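Local coordinates for UDP-N-acetylglucosamine pyrophosphorylase (Entamoeba histolytica, PDB 3OC9), which probably catalyses the formation of UDP-N-acetylglucosamine and diphosphate from UTP and N-acetylglucosamine 1-phosphate, at residues P54-F58 / S67-M71; F161-K165 / L271-E276; V223-V227 / Y256-H260; S374-S380 / L400-Q405. All coordinates share one frame; numbering follows the deposited sequence. Where two conformers were deposited one is given.

Contact 1 of 4, residues P54-F58 / S67-M71; sequences PKGMF and SIFQM
The ring of Phe69 lies flat on the backbone of Gly56, whose CA sits over the ring centre in a CH-pi contact, 3.5 Å from the centroid and 4° off the ring normal. From its base outward, Phe69 CB is 3.5 Å from Gly56 O and CG 3.4 Å from the same oxygen. CD2 then passes along Gly56 C, CE2 reaches Gly56 CA and also Met57 CG (4.2 Å), and CZ ends 3.7 Å from Gly56 CA. With CG anti to its own carbonyl carbon (chi1 -78°), the ring is turned toward the start of the helix, over Gly56 of the 3-10 turn 55-57. Pro54 and Lys55, at the start of that turn, close the glycine-rich signature loop of this nucleotidyltransferase family, which in relatives wraps the bound nucleotide; Lys55 NZ is held by Asp187 and Leu336 O. The loop also receives the N-H groups that start helix 68-87: Phe69 N donates to Gly56 O at 2.9 Å, in the carbonyl plane, and Ile68 N to Phe58 O at 3.2 Å. Ser67 is the N-cap, its OG accepting from Gln70 N and bonding Tyr111 OH. Alongside, Ile68 CD1 rests 3.5 Å from Lys55 O.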
loop_
_atom_site.group_PDB
_atom_site.type_symbol
_atom_site.label_atom_id
_atom_site.label_comp_id
_atom_site.label_asym_id
_atom_site.label_seq_id
_atom_site.Cartn_x
_atom_site.Cartn_y
_atom_site.Cartn_z
ATOM N N PRO A 54 -2.719 6.054 -15.211
ATOM C CA PRO A 54 -2.707 5.656 -13.785
ATOM C C PRO A 54 -1.524 4.738 -13.447
ATOM O O PRO A 54 -1.184 3.855 -14.228
ATOM C CB PRO A 54 -4.028 4.891 -13.613
ATOM C CG PRO A 54 -4.894 5.366 -14.718
ATOM C CD PRO A 54 -3.994 5.695 -15.866
ATOM N N LYS A 55 -0.915 4.957 -12.281
ATOM C CA LYS A 55 0.331 4.282 -11.889
ATOM C C LYS A 55 0.278 2.740 -11.941
ATOM O O LYS A 55 1.274 2.098 -12.268
ATOM C CB LYS A 55 0.754 4.783 -10.486
ATOM C CG LYS A 55 2.021 4.153 -9.888
ATOM C CD LYS A 55 3.285 4.756 -10.478
ATOM C CE LYS A 55 4.461 4.681 -9.494
ATOM N NZ LYS A 55 4.427 5.749 -8.443
ATOM N N GLY A 56 -0.872 2.143 -11.619
ATOM C CA GLY A 56 -1.004 0.676 -11.654
ATOM C C GLY A 56 -0.731 0.039 -13.023
ATOM O O GLY A 56 -0.401 -1.154 -13.119
ATOM N N MET A 57 -0.875 0.833 -14.085
ATOM C CA MET A 57 -0.673 0.353 -15.471
ATOM C C MET A 57 0.805 0.336 -15.925
ATOM O O MET A 57 1.121 -0.164 -17.029
ATOM C CB MET A 57 -1.549 1.187 -16.451
ATOM C CG MET A 57 -3.066 0.910 -16.292
ATOM S SD MET A 57 -4.199 2.091 -17.125
ATOM C CE MET A 57 -3.832 1.779 -18.842
ATOM N N PHE A 58 1.693 0.887 -15.089
ATOM C CA PHE A 58 3.149 0.996 -15.399
ATOM C C PHE A 58 3.833 -0.355 -15.488
ATOM O O PHE A 58 3.709 -1.169 -14.575
ATOM C CB PHE A 58 3.890 1.863 -14.359
ATOM C CG PHE A 58 5.373 2.084 -14.691
ATOM C CD1 PHE A 58 6.358 1.262 -14.134
ATOM C CD2 PHE A 58 5.763 3.084 -15.587
ATOM C CE1 PHE A 58 7.726 1.446 -14.434
ATOM C CE2 PHE A 58 7.139 3.277 -15.912
ATOM C CZ PHE A 58 8.112 2.454 -15.314
ATOM N N SER A 67 3.130 -5.403 -15.408
ATOM C CA SER A 67 2.622 -4.179 -14.765
ATOM C C SER A 67 2.452 -4.361 -13.250
ATOM O O SER A 67 2.385 -5.496 -12.759
ATOM C CB SER A 67 1.274 -3.732 -15.359
ATOM O OG SER A 67 0.221 -4.634 -15.025
ATOM N N ILE A 68 2.359 -3.239 -12.533
ATOM C CA ILE A 68 2.083 -3.251 -11.073
ATOM C C ILE A 68 0.745 -3.972 -10.791
ATOM O O ILE A 68 0.665 -4.836 -9.891
ATOM C CB ILE A 68 2.113 -1.798 -10.474
ATOM C CG1 ILE A 68 3.529 -1.175 -10.593
ATOM C CG2 ILE A 68 1.613 -1.773 -9.020
ATOM C CD1 ILE A 68 3.590 0.342 -10.289
ATOM N N PHE A 69 -0.300 -3.634 -11.557
ATOM C CA PHE A 69 -1.606 -4.321 -11.433
ATOM C C PHE A 69 -1.504 -5.847 -11.649
ATOM O O PHE A 69 -2.167 -6.611 -10.922
ATOM C CB PHE A 69 -2.677 -3.750 -12.392
ATOM C CG PHE A 69 -3.329 -2.421 -11.954
ATOM C CD1 PHE A 69 -3.515 -2.083 -10.609
ATOM C CD2 PHE A 69 -3.827 -1.547 -12.931
ATOM C CE1 PHE A 69 -4.149 -0.865 -10.244
ATOM C CE2 PHE A 69 -4.471 -0.341 -12.582
ATOM C CZ PHE A 69 -4.616 0.003 -11.234
ATOM N N GLN A 70 -0.705 -6.294 -12.637
ATOM C CA GLN A 70 -0.486 -7.743 -12.875
ATOM C C GLN A 70 0.208 -8.457 -11.675
ATOM O O GLN A 70 -0.179 -9.585 -11.338
ATOM C CB GLN A 70 0.282 -8.019 -14.198
ATOM C CG GLN A 70 0.516 -9.547 -14.470
ATOM C CD GLN A 70 1.062 -9.866 -15.882
ATOM O OE1 GLN A 70 1.267 -8.972 -16.717
ATOM N NE2 GLN A 70 1.282 -11.159 -16.150
ATOM N N MET A 71 1.225 -7.821 -11.070
ATOM C CA MET A 71 1.903 -8.328 -9.847
ATOM C C MET A 71 0.895 -8.616 -8.714
ATOM O O MET A 71 0.874 -9.715 -8.106
ATOM C CB MET A 71 2.935 -7.310 -9.310
ATOM C CG MET A 71 3.881 -6.638 -10.314
ATOM S SD MET A 71 5.589 -7.191 -10.237
ATOM C CE MET A 71 5.472 -8.675 -11.231
#

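Contact 2 of 4, residues F161-K165 / L271-E276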
loop_
_atom_site.group_PDB
_atom_site.type_symbol
_atom_site.label_atom_id
_atom_site.label_comp_id
_atom_site.label_asym_id
_atom_site.label_seq_id
_atom_site.Cartn_x
_atom_site.Cartn_y
_atom_site.Cartn_z
ATOM N N PHE A 161 -13.037 6.520 3.416
ATOM C CA PHE A 161 -14.063 5.967 4.318
ATOM C C PHE A 161 -15.512 6.328 3.908
ATOM O O PHE A 161 -16.369 5.430 3.840
ATOM C CB PHE A 161 -13.735 6.272 5.800
ATOM C CG PHE A 161 -12.320 5.850 6.204
ATOM C CD1 PHE A 161 -11.977 4.484 6.317
ATOM C CD2 PHE A 161 -11.353 6.807 6.463
ATOM C CE1 PHE A 161 -10.682 4.087 6.671
ATOM C CE2 PHE A 161 -10.034 6.424 6.823
ATOM C CZ PHE A 161 -9.704 5.053 6.922
ATOM N N LYS A 162 -15.764 7.602 3.575
ATOM C CA LYS A 162 -17.083 8.026 3.062
ATOM C C LYS A 162 -17.414 7.362 1.712
ATOM O O LYS A 162 -18.563 6.941 1.467
ATOM C CB LYS A 162 -17.155 9.560 2.964
ATOM C CG LYS A 162 -18.519 10.120 2.510
ATOM C CD LYS A 162 -19.633 9.780 3.483
ATOM C CE LYS A 162 -20.898 10.568 3.156
ATOM N NZ LYS A 162 -22.131 9.937 3.712
ATOM N N ALA A 163 -16.407 7.242 0.842
ATOM C CA ALA A 163 -16.586 6.584 -0.470
ATOM C C ALA A 163 -17.000 5.108 -0.387
ATOM O O ALA A 163 -17.822 4.646 -1.204
ATOM C CB ALA A 163 -15.328 6.744 -1.350
ATOM N N LEU A 164 -16.449 4.366 0.582
ATOM C CA LEU A 164 -16.883 2.971 0.814
ATOM C C LEU A 164 -18.386 2.888 1.191
ATOM O O LEU A 164 -19.110 2.015 0.686
ATOM C CB LEU A 164 -16.019 2.262 1.886
ATOM C CG LEU A 164 -14.534 1.997 1.586
ATOM C CD1 LEU A 164 -13.843 1.498 2.861
ATOM C CD2 LEU A 164 -14.294 0.967 0.446
ATOM N N LYS A 165 -18.843 3.780 2.065
ATOM C CA LYS A 165 -20.270 3.808 2.452
ATOM C C LYS A 165 -21.189 4.189 1.272
ATOM O O LYS A 165 -22.171 3.474 0.975
ATOM C CB LYS A 165 -20.508 4.738 3.657
ATOM C CG LYS A 165 -21.982 4.739 4.124
ATOM C CD LYS A 165 -22.239 5.711 5.284
ATOM C CE LYS A 165 -23.753 5.899 5.492
ATOM N NZ LYS A 165 -24.056 7.133 6.277
ATOM N N LEU A 271 -14.543 0.189 10.081
ATOM C CA LEU A 271 -14.836 0.931 8.840
ATOM C C LEU A 271 -16.235 1.589 8.892
ATOM O O LEU A 271 -16.416 2.709 8.406
ATOM C CB LEU A 271 -14.707 0.027 7.586
ATOM C CG LEU A 271 -13.294 -0.487 7.226
ATOM C CD1 LEU A 271 -13.374 -1.446 6.047
ATOM C CD2 LEU A 271 -12.302 0.647 6.935
ATOM N N GLU A 272 -17.205 0.905 9.501
ATOM C CA GLU A 272 -18.552 1.503 9.705
ATOM C C GLU A 272 -18.515 2.771 10.577
ATOM O O GLU A 272 -19.183 3.779 10.237
ATOM C CB GLU A 272 -19.567 0.451 10.207
ATOM C CG GLU A 272 -19.873 -0.634 9.152
ATOM C CD GLU A 272 -20.679 -1.826 9.664
ATOM O OE1 GLU A 272 -20.403 -2.338 10.780
ATOM O OE2 GLU A 272 -21.586 -2.278 8.925
ATOM N N LYS A 273 -17.722 2.747 11.661
ATOM C CA LYS A 273 -17.517 3.951 12.512
ATOM C C LYS A 273 -16.784 5.065 11.776
ATOM O O LYS A 273 -17.180 6.236 11.844
ATOM C CB LYS A 273 -16.759 3.620 13.813
ATOM C CG LYS A 273 -17.424 2.610 14.721
ATOM C CD LYS A 273 -16.654 2.480 16.058
ATOM C CE LYS A 273 -17.421 1.627 17.081
ATOM N NZ LYS A 273 -17.726 0.239 16.577
ATOM N N ALA A 274 -15.724 4.702 11.045
ATOM C CA ALA A 274 -14.900 5.672 10.322
ATOM C C ALA A 274 -15.677 6.481 9.269
ATOM O O ALA A 274 -15.388 7.676 9.053
ATOM C CB ALA A 274 -13.683 4.965 9.672
ATOM N N ALA A 275 -16.663 5.845 8.642
ATOM C CA ALA A 275 -17.475 6.493 7.595
ATOM C C ALA A 275 -18.282 7.701 8.104
ATOM O O ALA A 275 -18.625 8.574 7.312
ATOM C CB ALA A 275 -18.402 5.469 6.894
ATOM N N GLU A 276 -18.533 7.761 9.413
ATOM C CA GLU A 276 -19.308 8.843 10.041
ATOM C C GLU A 276 -18.452 9.977 10.636
ATOM O O GLU A 276 -18.998 10.982 11.085
ATOM C CB GLU A 276 -20.209 8.254 11.138
ATOM C CG GLU A 276 -21.039 7.046 10.673
ATOM C CD GLU A 276 -22.120 7.420 9.664
ATOM O OE1 GLU A 276 -22.715 8.512 9.803
ATOM O OE2 GLU A 276 -22.396 6.618 8.742
HETATM O O HOH W 1 -15.464 3.157 5.759
#
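Phe161 and Ala274 meet where helix 160-166 packs against the C-terminal end of helix 268-274, two helices of the GT-A-like catalytic domain. The fit is of a large bump among small ones. The Phe161 ring stands beside the second helix with Ala274 CB over one face, 4.1 Å from the centroid and 27° off the normal, while Leu271 CD2 presses on the ring edge, in plane, 3.8 Å from Phe161 CE1. Val315 touches both Phe161 and Ala274. Next to Ala274, the methyl group of Ala275 fills a shallow hollow, Ala275 CB lying 3.7 Å from Phe161 O and 3.9 Å from Lys165 CB; the small side chain lets the backbones come close, with Phe161 CA and Ala275 CA 4.8 Å apart. Leu164 and Leu271 meet more loosely and share Leu170 as a neighbour. At the solvent-exposed rim, extended Lys165 crosses Glu276, bent at chi2 (-69°), at about a right angle, and Lys165 NZ makes a salt bridge of 3.0 Å with the syn lone pair of Glu276 OE2. Deeper in, at the edge of the Phe161 ring, water 1 donates to both Phe161 O and Leu271 O, 2.8 Å from the latter.

Contact 3 of 4, residues V223-V227 / Y256-H260; sequences VGVLV and YNCGH
Tyr256 turns the edge of its ring to the other segment: CD1 lies 3.8 Å from Leu226 O, which sits near the ring plane, while Val227 CG1 approaches the ring obliquely, 3.9 Å from the same CD1. Beside it, Leu226 has CG anti to its carbonyl carbon (chi1 -54°), which lays CG and CD1 beside Cys258 CB, each 3.9 Å from it. Leu226 also touches Ile213 and Val235, and Cys258 touches Ile12. The two strands run at 118° to each other and share a single bridge, Val225 with Gly259. Through it the small antiparallel hairpin 225-229/232-236 is joined to strand 258-261 of the large mixed sheet at the core of the GT-A-like fold; strand 209-215 of that sheet pairs with 258-261 as well. His260 N donates to Gly224 O at 2.9 Å, the donor tilted from the carbonyl plane, and Leu226 N to Cys258 O at 3.1 Å. Beyond these two bonds the backbones are spanned by solvent: water 2 accepts from Gly224 N and donates to His260 O, and water 3 accepts from Cys258 N and donates to Leu226 O. Val223 CG2 lies 3.7 Å from His260 O. The His260 side chain sets out toward Gly224 O, but CG stands opposite its own backbone N (chi1 171°), and the imidazole leads away to bond Asn264 through NE2.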
loop_
_atom_site.group_PDB
_atom_site.type_symbol
_atom_site.label_atom_id
_atom_site.label_comp_id
_atom_site.label_asym_id
_atom_site.label_seq_id
_atom_site.Cartn_x
_atom_site.Cartn_y
_atom_site.Cartn_z
ATOM N N VAL A 223 10.038 10.007 7.115
ATOM C CA VAL A 223 8.938 9.123 7.500
ATOM C C VAL A 223 8.172 9.741 8.700
ATOM O O VAL A 223 8.785 10.312 9.602
ATOM C CB VAL A 223 9.471 7.671 7.810
ATOM C CG1 VAL A 223 10.301 7.618 9.102
ATOM C CG2 VAL A 223 8.339 6.674 7.863
ATOM N N GLY A 224 6.842 9.660 8.686
ATOM C CA GLY A 224 6.038 10.068 9.866
ATOM C C GLY A 224 6.109 9.028 10.991
ATOM O O GLY A 224 6.340 7.835 10.718
ATOM N N VAL A 225 5.898 9.457 12.247
ATOM C CA VAL A 225 6.061 8.565 13.415
ATOM C C VAL A 225 4.832 8.525 14.346
ATOM O O VAL A 225 4.119 9.526 14.474
ATOM C CB VAL A 225 7.344 8.878 14.291
ATOM C CG1 VAL A 225 8.648 8.816 13.453
ATOM C CG2 VAL A 225 7.228 10.221 15.002
ATOM N N LEU A 226 4.601 7.387 15.014
ATOM C CA LEU A 226 3.435 7.258 15.938
ATOM C C LEU A 226 3.703 7.879 17.315
ATOM O O LEU A 226 4.828 7.776 17.851
ATOM C CB LEU A 226 3.041 5.780 16.146
ATOM C CG LEU A 226 2.769 4.950 14.881
ATOM C CD1 LEU A 226 2.355 3.536 15.271
ATOM C CD2 LEU A 226 1.675 5.578 13.979
ATOM N N VAL A 227 2.658 8.489 17.878
ATOM C CA VAL A 227 2.685 9.047 19.236
ATOM C C VAL A 227 1.389 8.634 19.964
ATOM O O VAL A 227 0.432 8.217 19.321
ATOM C CB VAL A 227 2.821 10.619 19.239
ATOM C CG1 VAL A 227 4.092 11.108 18.477
ATOM C CG2 VAL A 227 1.561 11.283 18.681
ATOM N N TYR A 256 10.869 7.662 19.999
ATOM C CA TYR A 256 9.750 7.606 19.034
ATOM C C TYR A 256 10.238 6.974 17.714
ATOM O O TYR A 256 10.626 7.676 16.764
ATOM C CB TYR A 256 9.164 9.006 18.816
ATOM C CG TYR A 256 8.511 9.588 20.071
ATOM C CD1 TYR A 256 7.140 9.411 20.313
ATOM C CD2 TYR A 256 9.261 10.309 21.012
ATOM C CE1 TYR A 256 6.533 9.931 21.486
ATOM C CE2 TYR A 256 8.663 10.832 22.180
ATOM C CZ TYR A 256 7.301 10.644 22.399
ATOM O OH TYR A 256 6.717 11.160 23.550
ATOM N N ASN A 257 10.213 5.641 17.675
ATOM C CA ASN A 257 10.841 4.856 16.594
ATOM C C ASN A 257 9.868 4.139 15.637
ATOM O O ASN A 257 10.301 3.370 14.766
ATOM C CB ASN A 257 11.872 3.850 17.173
ATOM C CG ASN A 257 11.233 2.747 18.028
ATOM O OD1 ASN A 257 10.049 2.809 18.404
ATOM N ND2 ASN A 257 12.023 1.711 18.326
ATOM N N CYS A 258 8.566 4.394 15.781
ATOM C CA CYS A 258 7.550 3.680 14.965
ATOM C C CYS A 258 7.251 4.407 13.637
ATOM O O CYS A 258 6.351 5.264 13.569
ATOM C CB CYS A 258 6.252 3.471 15.797
ATOM S SG CYS A 258 6.412 2.289 17.207
ATOM N N GLY A 259 8.004 4.073 12.581
ATOM C CA GLY A 259 7.807 4.687 11.247
ATOM C C GLY A 259 6.574 4.163 10.504
ATOM O O GLY A 259 6.533 2.989 10.129
ATOM N N HIS A 260 5.597 5.043 10.232
ATOM C CA HIS A 260 4.327 4.627 9.557
ATOM C C HIS A 260 4.532 4.438 8.048
ATOM O O HIS A 260 4.919 5.385 7.355
ATOM C CB HIS A 260 3.214 5.686 9.813
ATOM C CG HIS A 260 1.959 5.470 9.007
ATOM N ND1 HIS A 260 1.523 6.370 8.053
ATOM C CD2 HIS A 260 1.049 4.461 9.021
ATOM C CE1 HIS A 260 0.406 5.911 7.499
ATOM N NE2 HIS A 260 0.090 4.758 8.076
HETATM O O HOH W 2 5.441 8.089 6.600
HETATM O O HOH W 3 7.075 6.110 17.575
#

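Contact 4 of 4, residues S374-S380 / L400-Q405; sequences SPICEIS and LPFILQ
A cis peptide bond joins Leu400 to Pro401, and both residues pack against Ser374. Pro401 CG sits 3.4 Å from Ser374 OG, whose hydroxyl accepts from Ile376 N in an ST turn. The Leu400 side chain tucks under the same turn, CB 3.5 Å from Ser374 O and CD2 3.5 Å from Ile376 O, before CD2 meets Cys377 CB. From there the segments form a two-stranded parallel sheet, 377-379 with 402-404, its axes only 7° apart; it lies in the C-terminal region and rests on helix 347-364. Four backbone bonds alternate between the strands: Phe402 N to Ile376 O, Glu378 N to Phe402 O, Leu404 N to Glu378 O at 2.8 Å, and Ser380 N to Leu404 O. On the face of Cys377, Ile379, Phe402 and Leu404, Phe402 CG stands anti to its backbone N (chi1 178°), which carries the ring edge to Ile379 CG1, while Cys377 SG stands obliquely to it, 4.2 Å from CD2; Phe393 meets the ring edge-to-face. The other face carries Ile403 and Glu378, whose carboxylate is gripped by Tyr355 OH and Glu63 N. At the chain end, water 4 donates to Gln405 OXT at 2.6 Å and also bonds Ser380 OG, itself a partner of Arg382 N.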
loop_
_atom_site.group_PDB
_atom_site.type_symbol
_atom_site.label_atom_id
_atom_site.label_comp_id
_atom_site.label_asym_id
_atom_site.label_seq_id
_atom_site.Cartn_x
_atom_site.Cartn_y
_atom_site.Cartn_z
ATOM N N SER A 374 26.358 -13.304 -12.223
ATOM C CA SER A 374 25.115 -12.568 -12.494
ATOM C C SER A 374 24.347 -12.329 -11.201
ATOM O O SER A 374 24.411 -13.166 -10.297
ATOM C CB SER A 374 24.233 -13.361 -13.474
ATOM O OG SER A 374 22.945 -12.763 -13.635
ATOM N N PRO A 375 23.618 -11.193 -11.100
ATOM C CA PRO A 375 22.750 -11.001 -9.931
ATOM C C PRO A 375 21.260 -11.378 -10.135
ATOM O O PRO A 375 20.480 -11.296 -9.176
ATOM C CB PRO A 375 22.867 -9.496 -9.677
ATOM C CG PRO A 375 22.965 -8.918 -11.060
ATOM C CD PRO A 375 23.711 -9.958 -11.906
ATOM N N ILE A 376 20.879 -11.786 -11.344
ATOM C CA ILE A 376 19.448 -11.997 -11.706
ATOM C C ILE A 376 18.803 -13.226 -11.037
ATOM O O ILE A 376 19.271 -14.351 -11.204
ATOM C CB ILE A 376 19.266 -12.072 -13.248
ATOM C CG1 ILE A 376 19.835 -10.806 -13.900
ATOM C CG2 ILE A 376 17.772 -12.284 -13.643
ATOM C CD1 ILE A 376 19.963 -10.880 -15.392
ATOM N N CYS A 377 17.729 -12.993 -10.271
ATOM C CA CYS A 377 16.947 -14.071 -9.649
ATOM C C CYS A 377 15.477 -13.613 -9.623
ATOM O O CYS A 377 15.114 -12.822 -8.754
ATOM C CB CYS A 377 17.457 -14.348 -8.229
ATOM S SG CYS A 377 16.780 -15.797 -7.327
ATOM N N GLU A 378 14.681 -14.072 -10.593
ATOM C CA GLU A 378 13.258 -13.682 -10.740
ATOM C C GLU A 378 12.324 -14.857 -10.467
ATOM O O GLU A 378 12.327 -15.859 -11.206
ATOM C CB GLU A 378 12.952 -13.114 -12.138
ATOM C CG GLU A 378 13.820 -11.930 -12.546
ATOM C CD GLU A 378 13.247 -11.086 -13.691
ATOM O OE1 GLU A 378 12.179 -11.417 -14.275
ATOM O OE2 GLU A 378 13.866 -10.048 -13.999
ATOM N N ILE A 379 11.511 -14.714 -9.420
ATOM C CA ILE A 379 10.562 -15.741 -8.992
ATOM C C ILE A 379 9.136 -15.176 -9.066
ATOM O O ILE A 379 8.804 -14.238 -8.331
ATOM C CB ILE A 379 10.870 -16.224 -7.542
ATOM C CG1 ILE A 379 12.308 -16.801 -7.454
ATOM C CG2 ILE A 379 9.772 -17.215 -7.072
ATOM C CD1 ILE A 379 12.723 -17.343 -6.063
ATOM N N SER A 380 8.303 -15.744 -9.945
ATOM C CA SER A 380 6.940 -15.219 -10.175
ATOM C C SER A 380 6.107 -15.165 -8.890
ATOM O O SER A 380 6.130 -16.109 -8.097
ATOM C CB SER A 380 6.199 -16.047 -11.220
ATOM O OG SER A 380 4.879 -15.535 -11.406
ATOM N N LEU A 400 23.188 -18.396 -10.880
ATOM C CA LEU A 400 22.449 -17.275 -11.487
ATOM C C LEU A 400 23.015 -16.964 -12.874
ATOM O O LEU A 400 24.221 -17.147 -13.092
ATOM C CB LEU A 400 22.480 -16.024 -10.581
ATOM C CG LEU A 400 21.955 -16.172 -9.146
ATOM C CD1 LEU A 400 21.884 -14.810 -8.433
ATOM C CD2 LEU A 400 20.574 -16.832 -9.155
ATOM N N PRO A 401 22.163 -16.507 -13.820
ATOM C CA PRO A 401 20.726 -16.148 -13.737
ATOM C C PRO A 401 19.750 -17.309 -13.510
ATOM O O PRO A 401 19.931 -18.403 -14.072
ATOM C CB PRO A 401 20.439 -15.498 -15.098
ATOM C CG PRO A 401 21.797 -15.207 -15.701
ATOM C CD PRO A 401 22.690 -16.281 -15.177
ATOM N N PHE A 402 18.710 -17.040 -12.707
ATOM C CA PHE A 402 17.632 -17.995 -12.408
ATOM C C PHE A 402 16.290 -17.300 -12.650
ATOM O O PHE A 402 16.078 -16.185 -12.157
ATOM C CB PHE A 402 17.753 -18.468 -10.952
ATOM C CG PHE A 402 16.672 -19.433 -10.506
ATOM C CD1 PHE A 402 16.752 -20.791 -10.812
ATOM C CD2 PHE A 402 15.604 -18.988 -9.730
ATOM C CE1 PHE A 402 15.761 -21.697 -10.382
ATOM C CE2 PHE A 402 14.615 -19.879 -9.290
ATOM C CZ PHE A 402 14.692 -21.236 -9.623
ATOM N N ILE A 403 15.421 -17.934 -13.446
ATOM C CA ILE A 403 14.091 -17.392 -13.780
ATOM C C ILE A 403 13.011 -18.474 -13.638
ATOM O O ILE A 403 13.033 -19.489 -14.352
ATOM C CB ILE A 403 14.048 -16.765 -15.215
ATOM C CG1 ILE A 403 14.955 -15.528 -15.287
ATOM C CG2 ILE A 403 12.600 -16.406 -15.628
ATOM C CD1 ILE A 403 15.056 -14.893 -16.673
ATOM N N LEU A 404 12.061 -18.246 -12.732
ATOM C CA LEU A 404 11.009 -19.221 -12.447
ATOM C C LEU A 404 9.634 -18.596 -12.687
ATOM O O LEU A 404 9.216 -17.703 -11.953
ATOM C CB LEU A 404 11.132 -19.737 -11.008
ATOM C CG LEU A 404 10.173 -20.792 -10.441
ATOM C CD1 LEU A 404 10.295 -22.125 -11.197
ATOM C CD2 LEU A 404 10.453 -20.999 -8.950
ATOM N N GLN A 405 8.943 -19.060 -13.723
ATOM C CA GLN A 405 7.645 -18.488 -14.073
ATOM C C GLN A 405 6.530 -19.533 -14.043
ATOM O O GLN A 405 6.777 -20.746 -13.956
ATOM C CB GLN A 405 7.705 -17.750 -15.423
ATOM C CG GLN A 405 8.711 -16.581 -15.453
ATOM C CD GLN A 405 8.253 -15.359 -14.639
ATOM O OE1 GLN A 405 7.199 -14.774 -14.915
ATOM N NE2 GLN A 405 9.059 -14.961 -13.654
ATOM O OXT GLN A 405 5.347 -19.172 -14.070
HETATM O O HOH W 4 4.036 -16.897 -13.737
#

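In the fold
Contact 1 contains part of the family's nucleotide-binding signature loop, so it is probably the contact nearest the active site. Contact 4 is its nearest neighbour, about 21 Å away between centres and about 7 Å between closest atoms; the chain between 54-58 and 67-71 supplies Glu63 and Lys66, whose N and NZ hydrogen-bond Glu378 and Gln405 of contact 4 respectively. Contacts 2 and 3 lie farther off, their centres about 27 and about 29 Å from that of contact 1. Contact 3 is nested in the chain loop closed by contact 2, with about 25 Å between their centres. Contacts 2 and 4, on opposite sides of the chain's centre, are about 43 Å apart between centres.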